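Local coordinates for protein probable amidase (Thermus thermophilus, PDB 2DC0) that is a probable amidase, a mixed alpha/beta protein of the amidase signature family whose specific role is not established, at residues Pro236-Pro241 with Gly427-Arg432; Val182-Ser187 with Lys421-Gly426; Lys29-Arg34 with Val155-Gly160; Gly132-Ala137 with Arg142-Ser147; Thr166-Ser171 with Leu197-Ser202. All blocks are in the same frame, centred on the assembly; numbering follows the deposited sequence.

Contact 1: Pro236-Pro241 with Gly427-Arg432; sequences PVFGVP and GWLEAR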
# COMPACT_ATOMS: atom_id res chain seq x y z
N PRO A 236 -16.42 -20.88 3.10
CA PRO A 236 -15.33 -20.01 2.68
C PRO A 236 -15.21 -19.96 1.16
O PRO A 236 -15.45 -20.96 0.48
CB PRO A 236 -14.11 -20.64 3.35
CG PRO A 236 -14.45 -22.10 3.35
CD PRO A 236 -15.90 -22.08 3.79
N VAL A 237 -14.85 -18.80 0.64
CA VAL A 237 -14.68 -18.62 -0.80
C VAL A 237 -13.21 -18.31 -1.02
O VAL A 237 -12.70 -17.30 -0.54
CB VAL A 237 -15.53 -17.45 -1.34
CG1 VAL A 237 -15.31 -17.28 -2.84
CG2 VAL A 237 -17.01 -17.70 -1.05
N PHE A 238 -12.52 -19.19 -1.73
CA PHE A 238 -11.10 -19.03 -1.99
C PHE A 238 -10.83 -18.63 -3.43
O PHE A 238 -11.38 -19.22 -4.35
CB PHE A 238 -10.35 -20.32 -1.67
CG PHE A 238 -10.41 -20.71 -0.22
CD1 PHE A 238 -9.69 -20.00 0.74
CD2 PHE A 238 -11.18 -21.80 0.19
CE1 PHE A 238 -9.73 -20.37 2.09
CE2 PHE A 238 -11.23 -22.18 1.53
CZ PHE A 238 -10.50 -21.47 2.48
N GLY A 239 -9.97 -17.63 -3.61
CA GLY A 239 -9.62 -17.18 -4.94
C GLY A 239 -8.29 -17.80 -5.33
O GLY A 239 -7.36 -17.87 -4.52
N VAL A 240 -8.19 -18.26 -6.58
CA VAL A 240 -6.97 -18.88 -7.07
C VAL A 240 -6.47 -18.09 -8.28
O VAL A 240 -7.15 -18.01 -9.30
CB VAL A 240 -7.23 -20.35 -7.47
CG1 VAL A 240 -5.97 -20.98 -8.04
CG2 VAL A 240 -7.70 -21.14 -6.25
N PRO A 241 -5.28 -17.48 -8.16
CA PRO A 241 -4.67 -16.68 -9.24
C PRO A 241 -3.96 -17.55 -10.27
O PRO A 241 -2.73 -17.56 -10.34
CB PRO A 241 -3.73 -15.76 -8.48
CG PRO A 241 -3.24 -16.65 -7.38
CD PRO A 241 -4.49 -17.36 -6.92
N GLY A 427 -7.06 -22.32 10.16
CA GLY A 427 -7.47 -23.35 11.08
C GLY A 427 -8.50 -24.27 10.43
O GLY A 427 -8.48 -25.48 10.64
N TRP A 428 -9.39 -23.67 9.65
CA TRP A 428 -10.42 -24.42 8.95
C TRP A 428 -9.78 -25.40 7.98
O TRP A 428 -10.16 -26.58 7.91
CB TRP A 428 -11.33 -23.46 8.19
CG TRP A 428 -12.51 -24.12 7.55
CD1 TRP A 428 -13.73 -24.35 8.12
CD2 TRP A 428 -12.58 -24.63 6.21
NE1 TRP A 428 -14.56 -24.98 7.22
CE2 TRP A 428 -13.88 -25.17 6.04
CE3 TRP A 428 -11.67 -24.71 5.15
CZ2 TRP A 428 -14.30 -25.76 4.84
CZ3 TRP A 428 -12.09 -25.29 3.95
CH2 TRP A 428 -13.39 -25.82 3.81
N LEU A 429 -8.79 -24.92 7.23
CA LEU A 429 -8.08 -25.75 6.26
C LEU A 429 -7.24 -26.83 6.94
O LEU A 429 -7.26 -27.98 6.53
CB LEU A 429 -7.18 -24.88 5.38
CG LEU A 429 -7.88 -24.01 4.32
CD1 LEU A 429 -6.93 -22.93 3.81
CD2 LEU A 429 -8.32 -24.91 3.15
N GLU A 430 -6.51 -26.44 7.98
CA GLU A 430 -5.65 -27.36 8.72
C GLU A 430 -6.42 -28.59 9.22
O GLU A 430 -5.92 -29.71 9.18
CB GLU A 430 -5.02 -26.62 9.91
CG GLU A 430 -4.10 -27.44 10.79
CD GLU A 430 -3.64 -26.65 12.01
OE1 GLU A 430 -4.51 -26.21 12.78
OE2 GLU A 430 -2.42 -26.46 12.19
N ALA A 431 -7.64 -28.36 9.70
CA ALA A 431 -8.49 -29.43 10.21
C ALA A 431 -8.99 -30.33 9.08
O ALA A 431 -9.52 -31.41 9.33
CB ALA A 431 -9.68 -28.84 10.98
N ARG A 432 -8.82 -29.88 7.83
CA ARG A 432 -9.28 -30.64 6.66
C ARG A 432 -8.18 -31.04 5.67
O ARG A 432 -8.48 -31.52 4.57
CB ARG A 432 -10.36 -29.83 5.93
CG ARG A 432 -11.60 -29.58 6.78
CD ARG A 432 -12.57 -28.59 6.14
NE ARG A 432 -13.76 -28.45 6.97
CZ ARG A 432 -13.76 -27.97 8.21
NH1 ARG A 432 -12.63 -27.58 8.78
NH2 ARG A 432 -14.90 -27.91 8.91

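Contact 2: Val182-Ser187 with Lys421-Gly426; sequences VGFKPS and KVLALG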
# COMPACT_ATOMS: atom_id res chain seq x y z
N VAL A 182 4.21 -24.54 10.46
CA VAL A 182 3.35 -23.40 10.21
C VAL A 182 4.16 -22.11 10.30
O VAL A 182 4.96 -21.95 11.22
CB VAL A 182 2.19 -23.34 11.23
CG1 VAL A 182 1.39 -22.05 11.07
CG2 VAL A 182 1.27 -24.55 11.04
N GLY A 183 3.94 -21.21 9.36
CA GLY A 183 4.66 -19.95 9.39
C GLY A 183 3.69 -18.83 9.11
O GLY A 183 2.97 -18.88 8.11
N PHE A 184 3.62 -17.83 9.98
CA PHE A 184 2.69 -16.74 9.72
C PHE A 184 3.35 -15.38 9.57
O PHE A 184 4.10 -14.93 10.45
CB PHE A 184 1.63 -16.68 10.82
CG PHE A 184 0.57 -15.62 10.60
CD1 PHE A 184 -0.16 -15.59 9.41
CD2 PHE A 184 0.32 -14.66 11.57
CE1 PHE A 184 -1.14 -14.61 9.19
CE2 PHE A 184 -0.65 -13.67 11.36
CZ PHE A 184 -1.39 -13.65 10.18
N LYS A 185 3.08 -14.72 8.44
CA LYS A 185 3.60 -13.37 8.20
C LYS A 185 2.40 -12.45 8.36
O LYS A 185 1.56 -12.36 7.46
CB LYS A 185 4.16 -13.21 6.78
CG LYS A 185 4.70 -11.78 6.54
CD LYS A 185 4.81 -11.43 5.06
CE LYS A 185 3.44 -11.15 4.45
NZ LYS A 185 2.80 -9.95 5.09
N PRO A 186 2.30 -11.76 9.51
CA PRO A 186 1.18 -10.85 9.76
C PRO A 186 1.24 -9.64 8.84
O PRO A 186 2.20 -9.47 8.07
CB PRO A 186 1.39 -10.43 11.22
CG PRO A 186 2.19 -11.55 11.80
CD PRO A 186 3.17 -11.86 10.69
N SER A 187 0.22 -8.80 8.92
CA SER A 187 0.19 -7.58 8.13
C SER A 187 1.44 -6.80 8.50
O SER A 187 1.91 -6.86 9.64
CB SER A 187 -1.04 -6.73 8.48
OG SER A 187 -2.24 -7.40 8.12
N LYS A 421 -8.83 -13.15 10.07
CA LYS A 421 -9.56 -13.91 9.06
C LYS A 421 -8.65 -14.96 8.43
O LYS A 421 -9.08 -16.09 8.17
CB LYS A 421 -10.10 -12.96 7.98
CG LYS A 421 -11.03 -13.61 6.96
CD LYS A 421 -11.58 -12.56 6.00
CE LYS A 421 -12.59 -13.15 5.03
NZ LYS A 421 -13.78 -13.70 5.75
N VAL A 422 -7.41 -14.58 8.17
CA VAL A 422 -6.45 -15.50 7.58
C VAL A 422 -6.20 -16.67 8.52
O VAL A 422 -6.22 -17.84 8.11
CB VAL A 422 -5.12 -14.79 7.28
CG1 VAL A 422 -4.07 -15.81 6.84
CG2 VAL A 422 -5.33 -13.76 6.18
N LEU A 423 -5.98 -16.36 9.79
CA LEU A 423 -5.72 -17.39 10.79
C LEU A 423 -6.93 -18.31 10.97
O LEU A 423 -6.78 -19.52 11.16
CB LEU A 423 -5.33 -16.73 12.11
CG LEU A 423 -3.93 -16.10 12.03
CD1 LEU A 423 -3.69 -15.16 13.22
CD2 LEU A 423 -2.89 -17.20 12.00
N ALA A 424 -8.13 -17.74 10.91
CA ALA A 424 -9.35 -18.54 11.05
C ALA A 424 -9.47 -19.49 9.85
O ALA A 424 -9.76 -20.68 10.02
CB ALA A 424 -10.58 -17.63 11.13
N LEU A 425 -9.26 -18.97 8.65
CA LEU A 425 -9.34 -19.81 7.45
C LEU A 425 -8.24 -20.87 7.48
O LEU A 425 -8.42 -21.98 7.00
CB LEU A 425 -9.21 -18.95 6.19
CG LEU A 425 -10.39 -18.01 5.89
CD1 LEU A 425 -9.97 -16.98 4.85
CD2 LEU A 425 -11.59 -18.82 5.41
N GLY A 426 -7.09 -20.51 8.06
CA GLY A 426 -5.99 -21.46 8.15
C GLY A 426 -6.37 -22.63 9.06
O GLY A 426 -6.06 -23.78 8.76

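Contact 3: Lys29-Arg34 with Val155-Gly160; sequences KAFQDR and VALGIG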
# COMPACT_ATOMS: atom_id res chain seq x y z
N LYS A 29 20.42 -31.90 20.97
CA LYS A 29 21.60 -32.76 20.96
C LYS A 29 21.45 -33.87 19.92
O LYS A 29 22.38 -34.12 19.15
CB LYS A 29 21.81 -33.36 22.35
CG LYS A 29 23.10 -34.15 22.50
CD LYS A 29 23.80 -33.77 23.80
CE LYS A 29 22.85 -33.89 24.99
NZ LYS A 29 23.26 -33.06 26.17
N ALA A 30 20.29 -34.51 19.89
CA ALA A 30 20.04 -35.61 18.96
C ALA A 30 20.13 -35.23 17.48
O ALA A 30 20.64 -36.00 16.67
CB ALA A 30 18.67 -36.22 19.24
N PHE A 31 19.63 -34.05 17.13
CA PHE A 31 19.64 -33.56 15.75
C PHE A 31 20.61 -32.42 15.56
O PHE A 31 20.42 -31.56 14.70
CB PHE A 31 18.23 -33.12 15.36
CG PHE A 31 17.27 -34.26 15.16
CD1 PHE A 31 17.24 -34.94 13.94
CD2 PHE A 31 16.45 -34.70 16.20
CE1 PHE A 31 16.40 -36.03 13.76
CE2 PHE A 31 15.62 -35.79 16.03
CZ PHE A 31 15.59 -36.46 14.81
N GLN A 32 21.66 -32.41 16.37
CA GLN A 32 22.67 -31.36 16.30
C GLN A 32 23.26 -31.20 14.90
O GLN A 32 23.58 -30.08 14.49
CB GLN A 32 23.78 -31.68 17.30
CG GLN A 32 24.84 -30.61 17.42
CD GLN A 32 25.75 -30.84 18.61
OE1 GLN A 32 26.30 -31.93 18.78
NE2 GLN A 32 25.90 -29.82 19.45
N ASP A 33 23.39 -32.30 14.17
CA ASP A 33 23.95 -32.24 12.83
C ASP A 33 23.09 -31.46 11.83
O ASP A 33 23.56 -31.08 10.76
CB ASP A 33 24.25 -33.65 12.30
CG ASP A 33 25.36 -34.35 13.10
OD1 ASP A 33 26.23 -33.63 13.64
OD2 ASP A 33 25.37 -35.60 13.17
N ARG A 34 21.83 -31.20 12.19
CA ARG A 34 20.96 -30.42 11.32
C ARG A 34 21.43 -28.95 11.34
O ARG A 34 21.05 -28.16 10.48
CB ARG A 34 19.50 -30.54 11.76
CG ARG A 34 18.88 -31.90 11.48
CD ARG A 34 18.93 -32.22 9.99
NE ARG A 34 17.88 -33.16 9.59
CZ ARG A 34 17.90 -34.47 9.85
NH1 ARG A 34 18.91 -35.01 10.50
NH2 ARG A 34 16.90 -35.24 9.45
N VAL A 155 11.67 -25.88 15.13
CA VAL A 155 10.26 -26.11 15.42
C VAL A 155 9.80 -27.48 14.90
O VAL A 155 9.06 -28.20 15.58
CB VAL A 155 9.37 -25.00 14.79
CG1 VAL A 155 7.89 -25.33 14.97
CG2 VAL A 155 9.69 -23.66 15.45
N ALA A 156 10.26 -27.84 13.71
CA ALA A 156 9.89 -29.13 13.13
C ALA A 156 10.42 -30.31 13.94
O ALA A 156 9.75 -31.33 14.07
CB ALA A 156 10.41 -29.22 11.70
N LEU A 157 11.61 -30.15 14.51
CA LEU A 157 12.25 -31.20 15.28
C LEU A 157 11.97 -31.18 16.78
O LEU A 157 12.43 -32.04 17.52
CB LEU A 157 13.77 -31.16 15.03
CG LEU A 157 14.20 -31.43 13.58
CD1 LEU A 157 15.71 -31.32 13.43
CD2 LEU A 157 13.73 -32.82 13.19
N GLY A 158 11.20 -30.19 17.24
CA GLY A 158 10.89 -30.12 18.65
C GLY A 158 11.96 -29.43 19.48
O GLY A 158 11.96 -29.55 20.71
N ILE A 159 12.89 -28.74 18.83
CA ILE A 159 13.94 -28.02 19.54
C ILE A 159 13.28 -26.69 19.91
O ILE A 159 13.49 -25.66 19.25
CB ILE A 159 15.17 -27.79 18.64
CG1 ILE A 159 15.68 -29.13 18.10
CG2 ILE A 159 16.27 -27.09 19.43
CD1 ILE A 159 16.65 -29.03 16.93
N GLY A 160 12.48 -26.72 20.97
CA GLY A 160 11.75 -25.54 21.37
C GLY A 160 10.37 -25.76 20.77
O GLY A 160 10.25 -26.49 19.79

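Contact 4: Gly132-Ala137 with Arg142-Ser147; sequences GPVRNA and RQAGGS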
# COMPACT_ATOMS: atom_id res chain seq x y z
N GLY A 132 27.91 -22.98 8.16
CA GLY A 132 27.67 -24.30 7.64
C GLY A 132 26.20 -24.28 7.27
O GLY A 132 25.44 -23.51 7.84
N PRO A 133 25.75 -25.12 6.34
CA PRO A 133 24.34 -25.11 5.96
C PRO A 133 23.37 -25.63 7.02
O PRO A 133 23.72 -26.49 7.83
CB PRO A 133 24.31 -25.97 4.70
CG PRO A 133 25.39 -26.99 4.99
CD PRO A 133 26.50 -26.15 5.58
N VAL A 134 22.17 -25.06 7.03
CA VAL A 134 21.14 -25.53 7.94
C VAL A 134 20.49 -26.60 7.08
O VAL A 134 20.14 -26.34 5.92
CB VAL A 134 20.10 -24.44 8.27
CG1 VAL A 134 18.97 -25.03 9.11
CG2 VAL A 134 20.77 -23.30 9.03
N ARG A 135 20.36 -27.80 7.63
CA ARG A 135 19.81 -28.93 6.90
C ARG A 135 18.35 -29.18 7.21
O ARG A 135 17.91 -29.07 8.36
CB ARG A 135 20.64 -30.19 7.18
CG ARG A 135 22.10 -30.03 6.78
CD ARG A 135 23.01 -31.19 7.22
NE ARG A 135 24.36 -30.98 6.71
CZ ARG A 135 24.73 -31.24 5.45
NH1 ARG A 135 23.86 -31.74 4.59
NH2 ARG A 135 25.96 -30.97 5.05
N ASN A 136 17.60 -29.52 6.16
CA ASN A 136 16.18 -29.79 6.26
C ASN A 136 15.86 -30.80 7.36
O ASN A 136 16.56 -31.80 7.51
CB ASN A 136 15.66 -30.30 4.92
CG ASN A 136 14.16 -30.39 4.87
OD1 ASN A 136 13.55 -31.25 5.51
ND2 ASN A 136 13.54 -29.50 4.11
N ALA A 137 14.81 -30.52 8.12
CA ALA A 137 14.39 -31.38 9.22
C ALA A 137 14.05 -32.81 8.79
O ALA A 137 14.32 -33.76 9.51
CB ALA A 137 13.20 -30.75 9.94
N ARG A 142 18.72 -32.25 1.90
CA ARG A 142 17.92 -31.21 1.24
C ARG A 142 18.04 -29.87 1.98
O ARG A 142 18.36 -29.82 3.17
CB ARG A 142 16.44 -31.60 1.20
CG ARG A 142 16.11 -32.93 0.51
CD ARG A 142 16.48 -32.93 -0.97
NE ARG A 142 16.03 -34.13 -1.68
CZ ARG A 142 14.84 -34.27 -2.27
NH1 ARG A 142 13.95 -33.29 -2.24
NH2 ARG A 142 14.54 -35.40 -2.92
N GLN A 143 17.78 -28.79 1.26
CA GLN A 143 17.85 -27.45 1.82
C GLN A 143 16.78 -27.22 2.89
O GLN A 143 15.63 -27.63 2.74
CB GLN A 143 17.66 -26.38 0.73
CG GLN A 143 18.66 -26.44 -0.44
CD GLN A 143 18.42 -25.36 -1.48
OE1 GLN A 143 17.27 -25.04 -1.80
NE2 GLN A 143 19.49 -24.82 -2.05
N ALA A 144 17.19 -26.57 3.99
CA ALA A 144 16.25 -26.22 5.05
C ALA A 144 15.57 -24.98 4.48
O ALA A 144 14.50 -24.57 4.93
CB ALA A 144 17.00 -25.87 6.32
N GLY A 145 16.13 -24.46 3.75
CA GLY A 145 15.61 -23.27 3.10
C GLY A 145 15.76 -22.02 3.94
O GLY A 145 16.63 -21.94 4.81
N GLY A 146 15.30 -20.77 3.44
CA GLY A 146 15.47 -19.59 4.27
C GLY A 146 14.59 -18.36 4.32
O GLY A 146 13.61 -18.24 3.60
N SER A 147 15.19 -17.21 5.16
CA SER A 147 16.51 -17.12 5.77
C SER A 147 16.10 -17.45 7.19
O SER A 147 16.91 -17.36 8.10
CB SER A 147 17.08 -15.72 5.69
OG SER A 147 16.33 -14.80 6.51
O HOH W 1 19.73 -25.36 3.37

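Contact 5: Thr166-Ser171 with Leu197-Ser202; sequences TDTGGS and LPLSRS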
# COMPACT_ATOMS: atom_id res chain seq x y z
N THR A 166 11.79 -13.74 10.58
CA THR A 166 11.34 -12.61 9.76
C THR A 166 11.02 -13.06 8.35
O THR A 166 11.43 -14.14 7.92
CB THR A 166 12.38 -11.46 9.68
OG1 THR A 166 13.60 -11.93 9.09
CG2 THR A 166 12.66 -10.89 11.08
N ASP A 167 10.27 -12.24 7.63
CA ASP A 167 9.88 -12.56 6.26
C ASP A 167 9.86 -11.26 5.47
O ASP A 167 9.09 -10.35 5.77
CB ASP A 167 8.49 -13.21 6.26
CG ASP A 167 8.06 -13.70 4.89
OD1 ASP A 167 8.12 -12.92 3.92
OD2 ASP A 167 7.65 -14.88 4.79
N THR A 168 10.72 -11.17 4.46
CA THR A 168 10.80 -9.97 3.62
C THR A 168 10.30 -10.32 2.22
O THR A 168 9.58 -9.54 1.59
CB THR A 168 12.25 -9.45 3.53
OG1 THR A 168 12.75 -9.18 4.85
CG2 THR A 168 12.29 -8.17 2.71
N GLY A 169 10.69 -11.50 1.75
CA GLY A 169 10.29 -11.97 0.44
C GLY A 169 9.77 -13.39 0.52
O GLY A 169 9.48 -14.03 -0.49
N GLY A 170 9.66 -13.89 1.75
CA GLY A 170 9.19 -15.24 1.99
C GLY A 170 9.99 -15.99 3.04
O GLY A 170 9.74 -17.16 3.31
N SER A 171 10.93 -15.30 3.68
CA SER A 171 11.79 -15.93 4.67
C SER A 171 11.17 -16.66 5.85
O SER A 171 11.87 -17.33 6.61
CB SER A 171 12.82 -14.92 5.15
OG SER A 171 13.83 -14.79 4.16
N LEU A 197 17.86 -6.38 13.47
CA LEU A 197 18.65 -6.03 12.30
C LEU A 197 17.72 -5.99 11.09
O LEU A 197 17.08 -6.98 10.77
CB LEU A 197 19.74 -7.07 12.05
CG LEU A 197 20.51 -6.86 10.75
CD1 LEU A 197 21.38 -5.60 10.86
CD2 LEU A 197 21.38 -8.07 10.47
N PRO A 198 17.63 -4.84 10.42
CA PRO A 198 16.75 -4.77 9.25
C PRO A 198 17.40 -5.25 7.95
O PRO A 198 18.62 -5.36 7.84
CB PRO A 198 16.37 -3.30 9.20
CG PRO A 198 17.61 -2.61 9.71
CD PRO A 198 18.07 -3.50 10.85
N LEU A 199 16.56 -5.59 6.97
CA LEU A 199 17.05 -5.98 5.65
C LEU A 199 16.47 -4.89 4.77
O LEU A 199 17.19 -4.06 4.21
CB LEU A 199 16.51 -7.35 5.24
CG LEU A 199 16.91 -7.82 3.83
CD1 LEU A 199 18.43 -7.93 3.71
CD2 LEU A 199 16.26 -9.17 3.55
N SER A 200 15.15 -4.89 4.67
CA SER A 200 14.41 -3.89 3.91
C SER A 200 13.36 -3.36 4.89
O SER A 200 12.35 -4.02 5.13
CB SER A 200 13.71 -4.53 2.71
OG SER A 200 12.81 -3.62 2.11
N ARG A 201 13.61 -2.19 5.46
CA ARG A 201 12.68 -1.62 6.43
C ARG A 201 11.24 -1.49 5.96
O ARG A 201 10.32 -1.64 6.76
CB ARG A 201 13.18 -0.25 6.89
CG ARG A 201 14.44 -0.29 7.76
CD ARG A 201 14.97 1.12 7.97
NE ARG A 201 13.97 1.99 8.58
CZ ARG A 201 13.95 3.31 8.47
NH1 ARG A 201 14.88 3.93 7.75
NH2 ARG A 201 13.00 4.02 9.06
N SER A 202 11.02 -1.22 4.67
CA SER A 202 9.65 -1.06 4.18
C SER A 202 9.03 -2.36 3.68
O SER A 202 7.91 -2.37 3.17
CB SER A 202 9.60 -0.01 3.06
OG SER A 202 10.24 -0.47 1.88

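Contact 1: Pro236-Pro241 with Gly427-Arg432
P236 sets its ring over one face of the W428 indole. CG does the touching. It stands 3.8 Å from the centroid of the six-membered ring and 8° off its normal, a CH-pi contact. F238 reaches the same indole differently: its CE2 is 4.0 Å from W428 CZ3, which lies near the plane of the phenyl ring at its edge. One helix residue on, L429 approaches the end of F238 from the opposite direction, with CD1 4.1 Å from F238 CZ.

W428 meets the strand because CG is anti to the backbone N (chi1 -174°). R432 takes the other face of the indole. Its CD sits 3.5 Å above the ring plane, and its guanidinium lies flat over NE1. R432 NH1 also donates to W428 O at 2.8 Å, tying the arginine back to the backbone of W428. Further out, L425 packs on both P236 and F238, and A269 lies against P236 and W428. L352 of the neighbouring strand touches F238 and L429.

Across the two segments the chemistry is apolar and aromatic. The indole is sandwiched between a proline and an arginine, which probably limits how far the ring can tilt.

Contact 2: Val182-Ser187 with Lys421-Gly426
Strand 182-185 packs against helix 419-430, and F184 and L423 are closest there, with their CA atoms 8.5 Å apart. F184 carries the strand side of the contact. With CG anti to the backbone N (chi1 -177°), its ring reaches the helix. L423 lies across one face of that ring. Its CD2 is 3.9 Å from the centroid and only 5° off the normal, a well-centred CH-pi contact. The other branch reaches toward the rim, with L423 CD1 3.9 Å from F184 CE2. CD2 thus covers the centre, while CD1 hangs past the rim near CE2. V422 comes in obliquely on another part of the ring, and its CG1 is 3.9 Å from F184 CE1. On the opposite face of the phenyl lies the backbone N of P186, 3.9 Å above the plane and off centre. The ring is thus held between the helix and its own chain.

Around this core, L396 of the adjoining strand 395-403 packs on F184 and V422. Helix 213-224 closes another flank: T220 touches F184 and P186, while H217 touches L423. The contact is ordinary helix-on-sheet packing, with helix 419-430 laid on the large mixed sheet and helix 213-224 beside it.

Contact 3: Lys29-Arg34 with Val155-Gly160
One methyl of L157, CD2, sits over the face of the F31 ring. It stands over the ring centre, 4.1 Å from the centroid and 8° off the normal, a CH-pi contact. L157 CD1 lies beside the root of the phenylalanine, 3.6 Å from F31 CB. The two side chains slant across each other, so one branch of the leucine covers the ring and the other fills the angle at its base.

R34 crosses L157 at about a right angle and adds its aliphatic part, with CG 3.8 Å from L157 CD1. Its chain then bends (chi2 -59°), which brings the guanidinium to the edge of the F31 ring, so that the ring edge meets the guanidinium face. F31 CD1 lies 3.8 Å above that face, toward the rim, while R34 NH1 sits in the plane of the phenyl at its edge. The polar end of R34 is engaged beyond the contact: NE donates to N136 O and NH2 to A137 O.

Both chains are leaving helices here. F31 is the first residue to break from helix 17-30. G158, with positive phi, follows helix 149-157 in a Schellman motif. R27 of helix 17-30 binds L157 O, and I159 packs on R27 and A28. The contact thus joins the C-terminal ends of two helices, with the loop bearing A137 against L157.

Contact 4: Gly132-Ala137 with Arg142-Ser147
N136 ND2 is gripped by two carbonyls. One is Q143 O, at 3.1 Å with an N-H...O angle of 165°; the other is F178 O, in helix 173-179. Q143 O lies in the amide plane of N136, though the nitrogen is tilted from the carbonyl plane of Q143. The amide points this way because CG is anti to the backbone N (chi1 -170°). Its other end, OD1, accepts from V138 N, as in an Asx turn. Both ends of the amide are used, which fixes its flip.

The backbone of N136 is held as well: its N donates to R142 O at 3.1 Å. R142 also lays CB 4.0 Å from N136 CB before its chain leads away to E404, a salt bridge, and to A360 O.

The two segments form a single beta bridge, R135 with Q143, inside the long loop between strand 110-115 and helix 149-157. The second segment runs into the glycine- and serine-rich stretch of the amidase signature. The peptide before S147 is modelled as cis, in a locally distorted stretch, and S147 OG bonds K73 NZ. This is consistent with the Ser-cisSer-Lys triad known in the family.

Next to the bridge, A144 CB packs against V134 CG1 at 3.5 Å. V153 of helix 149-157 touches both residues. One water links the segments here, donating to V134 O at 2.8 Å and accepting from A144 N at 2.9 Å. The side-chain amide of Q143 is held outside the two segments, NE2 by E127 OE2 and OE1 by H377 NE2.

Contact 5: Thr166-Ser171 with Leu197-Ser202
The segment 166-171 carries the Asp-Thr-Gly-Gly-Ser sequence of the amidase signature, in the loop between strand 163-166 and helix 173-179. The loop 197-202 lies against it through T168, L199 and S200. T168 uses both branches of its side chain. OG1 is 3.7 Å from L199 CD2, and CG2 is 3.9 Å from S200 CB. The methyl reaches the serine because it is anti to the backbone N, which leaves the hydroxyl beside that N. L199 crosses T168 obliquely, and its CD2 also lies 4.0 Å from T168 CB. These touches are packing alone.

The polar grip comes from D204, just after the second segment: its OD1 binds T168 OG1 and S200 N, and its OD2 binds L199 N, which ties that loop to T168. E292 binds S200 OG and S202 OG through its two oxygens, and R201 forms a salt bridge with D329 of the second subunit.

Beyond T168 the loop continues through G169 and G170 to S171. G170 has a positive phi of 137°. This Gly-Gly-Ser sequence belongs to the amidase signature, and the position of S171 is consistent with the catalytic serine of the Ser-cisSer-Lys triad of this family.

How the contacts relate
Contacts 1 and 2 share helix 419-430 on the large mixed sheet. Their centres are 11 Å apart, and they touch where P236 CB meets L425 CD2 at 3.7 Å. Contacts 3 and 4 also touch, 12 Å between centres, chiefly through R34 and the backbone of 135-137. Contacts 4 and 5 meet at the probable active site: S147 N and S171 OG are 2.9 Å apart, a probable hydrogen bond, and K73 NZ bonds both S147 OG and T166 OG1. Contact 2 reaches contact 5 through K185 CD, 3.8 Å from D167 OD1. Contact 1 is remote from that site, with its centre about 26 Å from that of contact 5.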